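Local coordinates for protein probable arabinosyltransferase B (Mycobacterium tuberculosis H37Rv, PDB 7BVF) that polymerises arabinose into the arabinan of cell-wall arabinogalactan as a membrane-embedded arabinosyltransferase, and holds the drug ethambutol in this structure, at residues G95-G100 against A113-V118; L133-E138 against A170-G175; R424-T429 against L466-R471. All coordinates share one frame; numbering follows the deposited sequence.

Contact 1. Residues G95-G100 against A113-V118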
ATOM      1  N   GLY A  95      42.122 -18.290 -26.802  1.00 54.00           N
ATOM      2  CA  GLY A  95      42.203 -17.249 -25.799  1.00 54.00           C
ATOM      3  C   GLY A  95      42.732 -17.668 -24.444  1.00 54.00           C
ATOM      4  O   GLY A  95      43.852 -17.307 -24.073  1.00 54.00           O
ATOM      5  N   GLY A  96      41.958 -18.447 -23.705  1.00 44.71           N
ATOM      6  CA  GLY A  96      42.299 -18.751 -22.334  1.00 44.71           C
ATOM      7  C   GLY A  96      42.091 -17.564 -21.408  1.00 44.71           C
ATOM      8  O   GLY A  96      41.996 -16.412 -21.825  1.00 44.71           O
ATOM      9  N   VAL A  97      42.012 -17.868 -20.116  1.00 37.38           N
ATOM     10  CA  VAL A  97      41.856 -16.870 -19.065  1.00 37.38           C
ATOM     11  C   VAL A  97      43.057 -17.032 -18.147  1.00 37.38           C
ATOM     12  O   VAL A  97      43.042 -17.862 -17.232  1.00 37.38           O
ATOM     13  CB  VAL A  97      40.540 -17.034 -18.299  1.00 37.38           C
ATOM     14  CG1 VAL A  97      40.473 -16.066 -17.138  1.00 37.38           C
ATOM     15  CG2 VAL A  97      39.364 -16.825 -19.227  1.00 37.38           C
ATOM     16  N   VAL A  98      44.105 -16.242 -18.386  1.00 35.99           N
ATOM     17  CA  VAL A  98      45.352 -16.422 -17.649  1.00 35.99           C
ATOM     18  C   VAL A  98      45.145 -16.187 -16.162  1.00 35.99           C
ATOM     19  O   VAL A  98      45.856 -16.760 -15.330  1.00 35.99           O
ATOM     20  CB  VAL A  98      46.443 -15.497 -18.223  1.00 35.99           C
ATOM     21  CG1 VAL A  98      45.993 -14.062 -18.171  1.00 35.99           C
ATOM     22  CG2 VAL A  98      47.746 -15.669 -17.472  1.00 35.99           C
ATOM     23  N   LEU A  99      44.157 -15.377 -15.798  1.00 30.54           N
ATOM     24  CA  LEU A  99      43.958 -15.033 -14.398  1.00 30.54           C
ATOM     25  C   LEU A  99      42.541 -14.519 -14.222  1.00 30.54           C
ATOM     26  O   LEU A  99      42.142 -13.558 -14.881  1.00 30.54           O
ATOM     27  CB  LEU A  99      44.978 -13.981 -13.955  1.00 30.54           C
ATOM     28  CG  LEU A  99      45.136 -13.645 -12.477  1.00 30.54           C
ATOM     29  CD1 LEU A  99      46.555 -13.182 -12.247  1.00 30.54           C
ATOM     30  CD2 LEU A  99      44.156 -12.573 -12.044  1.00 30.54           C
ATOM     31  N   GLY A 100      41.788 -15.164 -13.339  1.00 24.88           N
ATOM     32  CA  GLY A 100      40.448 -14.732 -13.012  1.00 24.88           C
ATOM     33  C   GLY A 100      40.270 -14.645 -11.509  1.00 24.88           C
ATOM     34  O   GLY A 100      41.162 -14.992 -10.736  1.00 24.88           O
ATOM     35  N   ALA A 113      33.881  -9.028 -10.988  1.00 23.43           N
ATOM     36  CA  ALA A 113      35.091  -9.844 -10.957  1.00 23.43           C
ATOM     37  C   ALA A 113      36.110  -9.205 -11.887  1.00 23.43           C
ATOM     38  O   ALA A 113      35.815  -8.231 -12.585  1.00 23.43           O
ATOM     39  CB  ALA A 113      34.819 -11.295 -11.347  1.00 23.43           C
ATOM     40  N   LEU A 114      37.314  -9.766 -11.897  1.00 23.53           N
ATOM     41  CA  LEU A 114      38.426  -9.227 -12.665  1.00 23.53           C
ATOM     42  C   LEU A 114      39.007 -10.326 -13.536  1.00 23.53           C
ATOM     43  O   LEU A 114      39.239 -11.439 -13.057  1.00 23.53           O
ATOM     44  CB  LEU A 114      39.497  -8.655 -11.737  1.00 23.53           C
ATOM     45  CG  LEU A 114      40.724  -8.009 -12.367  1.00 23.53           C
ATOM     46  CD1 LEU A 114      41.076  -6.759 -11.604  1.00 23.53           C
ATOM     47  CD2 LEU A 114      41.889  -8.972 -12.360  1.00 23.53           C
ATOM     48  N   PHE A 115      39.247 -10.014 -14.808  1.00 26.90           N
ATOM     49  CA  PHE A 115      39.780 -10.976 -15.758  1.00 26.90           C
ATOM     50  C   PHE A 115      40.913 -10.348 -16.556  1.00 26.90           C
ATOM     51  O   PHE A 115      40.946  -9.136 -16.769  1.00 26.90           O
ATOM     52  CB  PHE A 115      38.691 -11.483 -16.701  1.00 26.90           C
ATOM     53  CG  PHE A 115      37.626 -12.281 -16.014  1.00 26.90           C
ATOM     54  CD1 PHE A 115      37.817 -13.619 -15.737  1.00 26.90           C
ATOM     55  CD2 PHE A 115      36.437 -11.696 -15.640  1.00 26.90           C
ATOM     56  CE1 PHE A 115      36.843 -14.352 -15.100  1.00 26.90           C
ATOM     57  CE2 PHE A 115      35.462 -12.430 -15.007  1.00 26.90           C
ATOM     58  CZ  PHE A 115      35.666 -13.754 -14.737  1.00 26.90           C
ATOM     59  N   VAL A 116      41.839 -11.195 -16.997  1.00 31.38           N
ATOM     60  CA  VAL A 116      43.047 -10.788 -17.709  1.00 31.38           C
ATOM     61  C   VAL A 116      43.062 -11.466 -19.074  1.00 31.38           C
ATOM     62  O   VAL A 116      44.101 -11.950 -19.532  1.00 31.38           O
ATOM     63  CB  VAL A 116      44.314 -11.103 -16.894  1.00 31.38           C
ATOM     64  CG1 VAL A 116      45.515 -10.363 -17.449  1.00 31.38           C
ATOM     65  CG2 VAL A 116      44.110 -10.718 -15.446  1.00 31.38           C
ATOM     66  N   VAL A 117      41.897 -11.530 -19.722  1.00 36.17           N
ATOM     67  CA  VAL A 117      41.696 -12.474 -20.820  1.00 36.17           C
ATOM     68  C   VAL A 117      42.629 -12.175 -21.991  1.00 36.17           C
ATOM     69  O   VAL A 117      43.031 -11.032 -22.228  1.00 36.17           O
ATOM     70  CB  VAL A 117      40.221 -12.485 -21.258  1.00 36.17           C
ATOM     71  CG1 VAL A 117      39.401 -13.287 -20.279  1.00 36.17           C
ATOM     72  CG2 VAL A 117      39.680 -11.083 -21.306  1.00 36.17           C
ATOM     73  N   VAL A 118      42.998 -13.233 -22.714  1.00 42.56           N
ATOM     74  CA  VAL A 118      44.088 -13.214 -23.687  1.00 42.56           C
ATOM     75  C   VAL A 118      43.565 -13.645 -25.053  1.00 42.56           C
ATOM     76  O   VAL A 118      44.207 -14.436 -25.752  1.00 42.56           O
ATOM     77  CB  VAL A 118      45.261 -14.103 -23.229  1.00 42.56           C
ATOM     78  CG1 VAL A 118      46.508 -13.826 -24.052  1.00 42.56           C
ATOM     79  CG2 VAL A 118      45.553 -13.871 -21.765  1.00 42.56           C
TER

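Contact 2. Residues L133-E138 against A170-G175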
ATOM      1  N   LEU A 133      41.969  -2.053 -19.562  1.00 37.93           N
ATOM      2  CA  LEU A 133      42.995  -1.882 -20.583  1.00 37.93           C
ATOM      3  C   LEU A 133      42.839  -2.959 -21.644  1.00 37.93           C
ATOM      4  O   LEU A 133      42.348  -4.052 -21.367  1.00 37.93           O
ATOM      5  CB  LEU A 133      44.406  -1.925 -19.984  1.00 37.93           C
ATOM      6  CG  LEU A 133      45.521  -1.322 -20.839  1.00 37.93           C
ATOM      7  CD1 LEU A 133      45.099   0.018 -21.402  1.00 37.93           C
ATOM      8  CD2 LEU A 133      46.803  -1.183 -20.056  1.00 37.93           C
ATOM      9  N   SER A 134      43.268  -2.638 -22.863  1.00 41.93           N
ATOM     10  CA  SER A 134      43.217  -3.579 -23.974  1.00 41.93           C
ATOM     11  C   SER A 134      44.338  -3.254 -24.948  1.00 41.93           C
ATOM     12  O   SER A 134      44.534  -2.087 -25.298  1.00 41.93           O
ATOM     13  CB  SER A 134      41.863  -3.525 -24.686  1.00 41.93           C
ATOM     14  OG  SER A 134      41.959  -4.046 -25.998  1.00 41.93           O
ATOM     15  N   VAL A 135      45.066  -4.279 -25.375  1.00 47.39           N
ATOM     16  CA  VAL A 135      46.198  -4.131 -26.285  1.00 47.39           C
ATOM     17  C   VAL A 135      46.186  -5.281 -27.288  1.00 47.39           C
ATOM     18  O   VAL A 135      46.001  -6.442 -26.893  1.00 47.39           O
ATOM     19  CB  VAL A 135      47.527  -4.082 -25.514  1.00 47.39           C
ATOM     20  CG1 VAL A 135      48.699  -4.202 -26.462  1.00 47.39           C
ATOM     21  CG2 VAL A 135      47.636  -2.799 -24.728  1.00 47.39           C
ATOM     22  N   PRO A 136      46.365  -5.013 -28.583  1.00 54.11           N
ATOM     23  CA  PRO A 136      46.466  -6.106 -29.557  1.00 54.11           C
ATOM     24  C   PRO A 136      47.568  -7.089 -29.189  1.00 54.11           C
ATOM     25  O   PRO A 136      48.610  -6.719 -28.647  1.00 54.11           O
ATOM     26  CB  PRO A 136      46.778  -5.384 -30.874  1.00 54.11           C
ATOM     27  CG  PRO A 136      47.156  -3.984 -30.488  1.00 54.11           C
ATOM     28  CD  PRO A 136      46.407  -3.695 -29.234  1.00 54.11           C
ATOM     29  N   ARG A 137      47.322  -8.363 -29.501  1.00 59.49           N
ATOM     30  CA  ARG A 137      48.193  -9.425 -29.012  1.00 59.49           C
ATOM     31  C   ARG A 137      49.538  -9.440 -29.725  1.00 59.49           C
ATOM     32  O   ARG A 137      50.556  -9.783 -29.112  1.00 59.49           O
ATOM     33  CB  ARG A 137      47.503 -10.778 -29.161  1.00 59.49           C
ATOM     34  CG  ARG A 137      48.272 -11.914 -28.522  1.00 59.49           C
ATOM     35  CD  ARG A 137      47.510 -13.218 -28.582  1.00 59.49           C
ATOM     36  NE  ARG A 137      48.297 -14.313 -28.026  1.00 59.49           N
ATOM     37  CZ  ARG A 137      47.879 -15.569 -27.955  1.00 59.49           C
ATOM     38  NH1 ARG A 137      46.673 -15.891 -28.402  1.00 59.49           N
ATOM     39  NH2 ARG A 137      48.661 -16.502 -27.433  1.00 59.49           N
ATOM     40  N   GLU A 138      49.569  -9.083 -31.009  1.00 62.72           N
ATOM     41  CA  GLU A 138      50.831  -9.063 -31.737  1.00 62.72           C
ATOM     42  C   GLU A 138      51.786  -7.994 -31.229  1.00 62.72           C
ATOM     43  O   GLU A 138      52.947  -7.976 -31.651  1.00 62.72           O
ATOM     44  CB  GLU A 138      50.580  -8.859 -33.233  1.00 62.72           C
ATOM     45  CG  GLU A 138      50.049  -7.483 -33.597  1.00 62.72           C
ATOM     46  CD  GLU A 138      48.536  -7.410 -33.556  1.00 62.72           C
ATOM     47  OE1 GLU A 138      47.906  -8.337 -33.005  1.00 62.72           O
ATOM     48  OE2 GLU A 138      47.975  -6.420 -34.071  1.00 62.72           O
ATOM     49  N   ALA A 170      53.267   7.656 -23.583  1.00 71.80           N
ATOM     50  CA  ALA A 170      52.927   7.101 -22.281  1.00 71.80           C
ATOM     51  C   ALA A 170      53.248   5.611 -22.219  1.00 71.80           C
ATOM     52  O   ALA A 170      53.272   4.931 -23.246  1.00 71.80           O
ATOM     53  CB  ALA A 170      51.448   7.321 -21.975  1.00 71.80           C
ATOM     54  N   PRO A 171      53.536   5.076 -21.037  1.00 63.54           N
ATOM     55  CA  PRO A 171      53.803   3.640 -20.888  1.00 63.54           C
ATOM     56  C   PRO A 171      52.552   2.780 -20.694  1.00 63.54           C
ATOM     57  O   PRO A 171      52.526   1.873 -19.861  1.00 63.54           O
ATOM     58  CB  PRO A 171      54.712   3.595 -19.656  1.00 63.54           C
ATOM     59  CG  PRO A 171      54.289   4.767 -18.853  1.00 63.54           C
ATOM     60  CD  PRO A 171      53.893   5.834 -19.826  1.00 63.54           C
ATOM     61  N   LEU A 172      51.516   3.056 -21.486  1.00 56.30           N
ATOM     62  CA  LEU A 172      50.281   2.269 -21.520  1.00 56.30           C
ATOM     63  C   LEU A 172      49.749   1.973 -20.116  1.00 56.30           C
ATOM     64  O   LEU A 172      49.728   0.837 -19.652  1.00 56.30           O
ATOM     65  CB  LEU A 172      50.469   0.965 -22.299  1.00 56.30           C
ATOM     66  CG  LEU A 172      50.531   1.086 -23.816  1.00 56.30           C
ATOM     67  CD1 LEU A 172      50.812  -0.261 -24.444  1.00 56.30           C
ATOM     68  CD2 LEU A 172      49.219   1.651 -24.329  1.00 56.30           C
ATOM     69  N   ARG A 173      49.327   3.034 -19.446  1.00 45.59           N
ATOM     70  CA  ARG A 173      48.633   2.904 -18.176  1.00 45.59           C
ATOM     71  C   ARG A 173      47.135   3.086 -18.388  1.00 45.59           C
ATOM     72  O   ARG A 173      46.683   3.533 -19.443  1.00 45.59           O
ATOM     73  CB  ARG A 173      49.158   3.922 -17.163  1.00 45.59           C
ATOM     74  CG  ARG A 173      49.023   3.475 -15.725  1.00 45.59           C
ATOM     75  CD  ARG A 173      49.953   4.247 -14.823  1.00 45.59           C
ATOM     76  NE  ARG A 173      49.995   3.681 -13.478  1.00 45.59           N
ATOM     77  CZ  ARG A 173      49.239   4.097 -12.469  1.00 45.59           C
ATOM     78  NH1 ARG A 173      48.373   5.083 -12.647  1.00 45.59           N
ATOM     79  NH2 ARG A 173      49.349   3.525 -11.278  1.00 45.59           N
ATOM     80  N   SER A 174      46.364   2.721 -17.374  1.00 39.55           N
ATOM     81  CA  SER A 174      44.921   2.893 -17.402  1.00 39.55           C
ATOM     82  C   SER A 174      44.473   3.711 -16.197  1.00 39.55           C
ATOM     83  O   SER A 174      45.288   4.242 -15.439  1.00 39.55           O
ATOM     84  CB  SER A 174      44.204   1.554 -17.424  1.00 39.55           C
ATOM     85  OG  SER A 174      42.879   1.732 -16.964  1.00 39.55           O
ATOM     86  N   GLY A 175      43.159   3.796 -16.014  1.00 37.19           N
ATOM     87  CA  GLY A 175      42.615   4.715 -15.037  1.00 37.19           C
ATOM     88  C   GLY A 175      41.401   4.219 -14.289  1.00 37.19           C
ATOM     89  O   GLY A 175      41.395   3.103 -13.766  1.00 37.19           O
TER

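Contact 3. Residues R424-T429 against L466-R471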
ATOM      1  N   ARG A 424       9.391   6.421  48.132  1.00 39.50           N
ATOM      2  CA  ARG A 424       8.492   5.988  49.193  1.00 39.50           C
ATOM      3  C   ARG A 424       9.190   6.106  50.541  1.00 39.50           C
ATOM      4  O   ARG A 424       8.540   6.301  51.571  1.00 39.50           O
ATOM      5  CB  ARG A 424       8.025   4.557  48.942  1.00 39.50           C
ATOM      6  CG  ARG A 424       7.060   4.031  49.978  1.00 39.50           C
ATOM      7  CD  ARG A 424       7.094   2.520  50.031  1.00 39.50           C
ATOM      8  NE  ARG A 424       6.854   1.934  48.719  1.00 39.50           N
ATOM      9  CZ  ARG A 424       5.647   1.701  48.222  1.00 39.50           C
ATOM     10  NH1 ARG A 424       4.567   2.004  48.929  1.00 39.50           N
ATOM     11  NH2 ARG A 424       5.519   1.164  47.017  1.00 39.50           N
ATOM     12  N   TYR A 425      10.517   5.993  50.536  1.00 42.76           N
ATOM     13  CA  TYR A 425      11.332   6.236  51.718  1.00 42.76           C
ATOM     14  C   TYR A 425      12.302   7.389  51.514  1.00 42.76           C
ATOM     15  O   TYR A 425      13.152   7.630  52.379  1.00 42.76           O
ATOM     16  CB  TYR A 425      12.109   4.978  52.113  1.00 42.76           C
ATOM     17  CG  TYR A 425      11.351   3.688  51.921  1.00 42.76           C
ATOM     18  CD1 TYR A 425      10.251   3.384  52.709  1.00 42.76           C
ATOM     19  CD2 TYR A 425      11.745   2.766  50.962  1.00 42.76           C
ATOM     20  CE1 TYR A 425       9.559   2.204  52.540  1.00 42.76           C
ATOM     21  CE2 TYR A 425      11.058   1.583  50.788  1.00 42.76           C
ATOM     22  CZ  TYR A 425       9.966   1.309  51.579  1.00 42.76           C
ATOM     23  OH  TYR A 425       9.277   0.131  51.408  1.00 42.76           O
ATOM     24  N   SER A 426      12.200   8.100  50.391  1.00 44.81           N
ATOM     25  CA  SER A 426      13.095   9.208  50.059  1.00 44.81           C
ATOM     26  C   SER A 426      14.554   8.757  50.034  1.00 44.81           C
ATOM     27  O   SER A 426      15.444   9.445  50.536  1.00 44.81           O
ATOM     28  CB  SER A 426      12.907  10.382  51.019  1.00 44.81           C
ATOM     29  OG  SER A 426      13.736  10.239  52.157  1.00 44.81           O
ATOM     30  N   ARG A 427      14.800   7.592  49.447  1.00 44.87           N
ATOM     31  CA  ARG A 427      16.143   7.058  49.285  1.00 44.87           C
ATOM     32  C   ARG A 427      16.606   7.234  47.845  1.00 44.87           C
ATOM     33  O   ARG A 427      15.805   7.420  46.929  1.00 44.87           O
ATOM     34  CB  ARG A 427      16.189   5.583  49.677  1.00 44.87           C
ATOM     35  CG  ARG A 427      15.868   5.328  51.132  1.00 44.87           C
ATOM     36  CD  ARG A 427      17.027   5.726  52.017  1.00 44.87           C
ATOM     37  NE  ARG A 427      16.780   5.439  53.425  1.00 44.87           N
ATOM     38  CZ  ARG A 427      16.871   4.231  53.970  1.00 44.87           C
ATOM     39  NH1 ARG A 427      16.632   4.069  55.262  1.00 44.87           N
ATOM     40  NH2 ARG A 427      17.197   3.185  53.226  1.00 44.87           N
ATOM     41  N   LEU A 428      17.921   7.169  47.653  1.00 40.94           N
ATOM     42  CA  LEU A 428      18.520   7.388  46.345  1.00 40.94           C
ATOM     43  C   LEU A 428      19.171   6.145  45.760  1.00 40.94           C
ATOM     44  O   LEU A 428      19.631   6.189  44.616  1.00 40.94           O
ATOM     45  CB  LEU A 428      19.555   8.514  46.421  1.00 40.94           C
ATOM     46  CG  LEU A 428      19.038   9.938  46.226  1.00 40.94           C
ATOM     47  CD1 LEU A 428      20.194  10.916  46.234  1.00 40.94           C
ATOM     48  CD2 LEU A 428      18.243  10.058  44.939  1.00 40.94           C
ATOM     49  N   THR A 429      19.222   5.043  46.498  1.00 36.58           N
ATOM     50  CA  THR A 429      19.893   3.849  45.999  1.00 36.58           C
ATOM     51  C   THR A 429      19.049   3.138  44.939  1.00 36.58           C
ATOM     52  O   THR A 429      19.586   2.778  43.882  1.00 36.58           O
ATOM     53  CB  THR A 429      20.237   2.901  47.149  1.00 36.58           C
ATOM     54  OG1 THR A 429      21.024   3.596  48.119  1.00 36.58           O
ATOM     55  CG2 THR A 429      21.026   1.719  46.632  1.00 36.58           C
ATOM     56  N   LEU A 466      16.178  14.396  45.419  1.00 51.18           N
ATOM     57  CA  LEU A 466      17.492  14.935  45.079  1.00 51.18           C
ATOM     58  C   LEU A 466      17.752  16.258  45.784  1.00 51.18           C
ATOM     59  O   LEU A 466      18.831  16.466  46.346  1.00 51.18           O
ATOM     60  CB  LEU A 466      17.628  15.111  43.568  1.00 51.18           C
ATOM     61  CG  LEU A 466      17.788  13.860  42.710  1.00 51.18           C
ATOM     62  CD1 LEU A 466      17.704  14.220  41.244  1.00 51.18           C
ATOM     63  CD2 LEU A 466      19.118  13.205  43.012  1.00 51.18           C
ATOM     64  N   VAL A 467      16.768  17.159  45.786  1.00 51.16           N
ATOM     65  CA  VAL A 467      16.963  18.479  46.372  1.00 51.16           C
ATOM     66  C   VAL A 467      17.117  18.377  47.882  1.00 51.16           C
ATOM     67  O   VAL A 467      18.022  18.975  48.470  1.00 51.16           O
ATOM     68  CB  VAL A 467      15.800  19.408  45.988  1.00 51.16           C
ATOM     69  CG1 VAL A 467      15.748  20.598  46.920  1.00 51.16           C
ATOM     70  CG2 VAL A 467      15.941  19.858  44.548  1.00 51.16           C
ATOM     71  N   ARG A 468      16.239  17.619  48.532  1.00 51.90           N
ATOM     72  CA  ARG A 468      16.275  17.536  49.985  1.00 51.90           C
ATOM     73  C   ARG A 468      17.423  16.683  50.505  1.00 51.90           C
ATOM     74  O   ARG A 468      17.710  16.734  51.704  1.00 51.90           O
ATOM     75  CB  ARG A 468      14.940  17.007  50.515  1.00 51.90           C
ATOM     76  CG  ARG A 468      14.878  15.510  50.729  1.00 51.90           C
ATOM     77  CD  ARG A 468      13.442  15.063  50.953  1.00 51.90           C
ATOM     78  NE  ARG A 468      13.362  13.874  51.794  1.00 51.90           N
ATOM     79  CZ  ARG A 468      13.107  13.901  53.097  1.00 51.90           C
ATOM     80  NH1 ARG A 468      13.052  12.771  53.788  1.00 51.90           N
ATOM     81  NH2 ARG A 468      12.910  15.059  53.711  1.00 51.90           N
ATOM     82  N   ARG A 469      18.088  15.908  49.645  1.00 52.42           N
ATOM     83  CA  ARG A 469      19.325  15.244  50.035  1.00 52.42           C
ATOM     84  C   ARG A 469      20.563  16.047  49.668  1.00 52.42           C
ATOM     85  O   ARG A 469      21.618  15.844  50.277  1.00 52.42           O
ATOM     86  CB  ARG A 469      19.412  13.857  49.395  1.00 52.42           C
ATOM     87  CG  ARG A 469      18.444  12.851  49.982  1.00 52.42           C
ATOM     88  CD  ARG A 469      19.101  11.493  50.150  1.00 52.42           C
ATOM     89  NE  ARG A 469      18.272  10.573  50.920  1.00 52.42           N
ATOM     90  CZ  ARG A 469      18.244  10.527  52.246  1.00 52.42           C
ATOM     91  NH1 ARG A 469      18.999  11.354  52.953  1.00 52.42           N
ATOM     92  NH2 ARG A 469      17.461   9.659  52.866  1.00 52.42           N
ATOM     93  N   HIS A 470      20.457  16.946  48.690  1.00 52.77           N
ATOM     94  CA  HIS A 470      21.548  17.853  48.359  1.00 52.77           C
ATOM     95  C   HIS A 470      21.906  18.774  49.516  1.00 52.77           C
ATOM     96  O   HIS A 470      23.035  19.269  49.574  1.00 52.77           O
ATOM     97  CB  HIS A 470      21.162  18.661  47.119  1.00 52.77           C
ATOM     98  CG  HIS A 470      21.977  19.898  46.913  1.00 52.77           C
ATOM     99  ND1 HIS A 470      21.660  21.104  47.500  1.00 52.77           N
ATOM    100  CD2 HIS A 470      23.086  20.122  46.171  1.00 52.77           C
ATOM    101  CE1 HIS A 470      22.544  22.015  47.135  1.00 52.77           C
ATOM    102  NE2 HIS A 470      23.420  21.445  46.329  1.00 52.77           N
ATOM    103  N   ARG A 471      20.980  19.009  50.444  1.00 55.08           N
ATOM    104  CA  ARG A 471      21.264  19.879  51.576  1.00 55.08           C
ATOM    105  C   ARG A 471      22.008  19.168  52.697  1.00 55.08           C
ATOM    106  O   ARG A 471      22.557  19.840  53.575  1.00 55.08           O
ATOM    107  CB  ARG A 471      19.968  20.474  52.128  1.00 55.08           C
ATOM    108  CG  ARG A 471      19.332  21.522  51.231  1.00 55.08           C
ATOM    109  CD  ARG A 471      17.837  21.628  51.478  1.00 55.08           C
ATOM    110  NE  ARG A 471      17.194  22.519  50.518  1.00 55.08           N
ATOM    111  CZ  ARG A 471      15.894  22.516  50.249  1.00 55.08           C
ATOM    112  NH1 ARG A 471      15.090  21.664  50.869  1.00 55.08           N
ATOM    113  NH2 ARG A 471      15.396  23.364  49.360  1.00 55.08           N
TER

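Contact 1. Residues G95-G100 against A113-V118
Val98 and Val116 meet where two irregular pieces of one chain, Gly95-Gly100 and Ala113-Val118, run past each other at 160°, close to antiparallel, in a domain of the concanavalin-like family. The pairing illustrates how apolar packing can make up most of the contact between two segments where the backbone bonds are few and weak. Only two hydrogen bonds span the gap, both weak: Val118 N to Gly96 O at 3.4 Å, and Val116 N to Leu99 O at 3.2 Å, the second bent to 131° at the hydrogen. Two CA-H...O contacts flank them, from Gly95 CA to Val118 O and from Gly100 CA to Leu114 O.

Side chains supply the rest and fall into two groups. In the first, Val98 CG1 lies between the backbone N and the carbonyl carbon (chi1 57°), a setting that turns this methyl to both Val116 CB and Val118 CG2, each 3.6 Å away. Leu99 adds its CB to the same layer, 3.7 Å from Val116 CG2, while its CD2 also reaches that methyl. The second group is built on Val97, whose two methyls part company: CG1 comes to the edge of the Phe115 ring, 3.9 Å from CD1, and CG2 lies beside Val117 CG1 at 3.7 Å, the two valines pointing the same way.

Lys104 makes a cation-pi contact with the Phe115 ring. Backbone bonds continue outward on both flanks: Val97 and Gly100 pair with Asp191 and Phe189, Phe115 and Val117 with Thr126 and Asp124 of strand 122-126. The layer of Val98, Leu99, Val116 and Val118 packs on helix 85-89, strand 78-81 and strand 122-126.

Contact 2. Residues L133-E138 against A170-G175
Leu133 reaches from strand 131-136 to the loop piece Ala170-Gly175, and its side chain shows how a single leucine can carry most of the packing between a strand and an irregular loop. Its CB starts the contact, 4.3 Å from Ser174 CB, at the place where the two backbones are nearest, with 6.1 Å between the CA atoms of Leu133 and Ser174. With CG anti to the backbone N (chi1 -161°), the branch extends along the loop, and its two methyls meet successive carbonyls: CD1 is 4.3 Å from Arg173 O, and CD2 is 3.6 Å from Leu172 O. These are van der Waals contacts, apolar carbon against peptide oxygen.

Two residues along the strand, Val135 also directs its CB toward the loop. Its CG2 meets Leu172 CD1 at 4.1 Å, the two side chains passing at a slant. Leu172 itself sits at positive phi (47°), and its CB points toward the strand, whereas the CB of Arg173 points away from it. The hydroxyl of Ser174 is hydrogen-bonded to Ile132 O, just before Leu133, a polar link beside the apolar ones.

The strand that this loop packs against is half of a two-stranded antiparallel hairpin: Leu133 and Val135 bond through their backbones to Val125 and Val123 of strand 122-126. Phe161 lies against both side chains, and helix 137-140 follows directly after Pro136.

Contact 3. Residues R424-T429 against L466-R471
Ser426 faces Arg468 and Arg469 in the GT-C-type membrane part of the protein, where the turn after helix 405-425 packs against the C-terminal end of helix 460-470. It is a worked case of consecutive arginines reading one residue in different ways. Arg468, extended from CG to NE, brings its guanidinium edge to the serine hydroxyl: NH1 donates to Ser426 OG over 3.1 Å, nearly straight at 170°, with the oxygen in the guanidinium plane. Arg469, bent at chi2 (-139°), instead approaches the backbone. Its NE and NH2 form a fork on Ser426 O, both at 3.1 Å and both weak because they are bent, while NH2 has its stronger partner in a salt bridge with Asp243.

The side chains of Arg427 and Arg469 cross obliquely, with their guanidinium planes 53° apart. Arg427 NE and Arg469 NH2 come within 4.3 Å, a pairing of like charges that Asp243, which also touches Arg427, probably eases. Next to these polar contacts Leu428 slides past Arg469 in the opposite direction, its CD1 against the aliphatic CD, and crosses Leu466 at about a right angle, with Leu428 CD2 3.8 Å from Leu466 CD2. Asp240 accepts from Leu428 N and is bonded to Thr429 OG1, tying the turn to the loop that follows helix 216-239.

The serine hydroxyl is engaged on a second side too: positive phi marks Ser426 as the residue leaving the helix, and its OG donates to Tyr425 O at 2.7 Å.

Overall arrangement
From the N terminus, contact 1 comes first and closes a short loop, with 12 residues between its segments and neither helix nor strand among them. Contact 2 follows in series, closing a longer span of 31 residues, and contact 3 closes one of 36 residues that is mostly helical; none nests in or crosses another. Contacts 1 and 2 belong to the same concanavalin-like domain, their centres about 15 Å apart. They share strand 122-126, which pairs with 113-118 and with strand 131-136. Contact 3 belongs to the membrane part, joining the turn that follows helix 405-425 to helix 460-470, with its centre about 76 Å from that of contact 1 and 79 Å from that of contact 2.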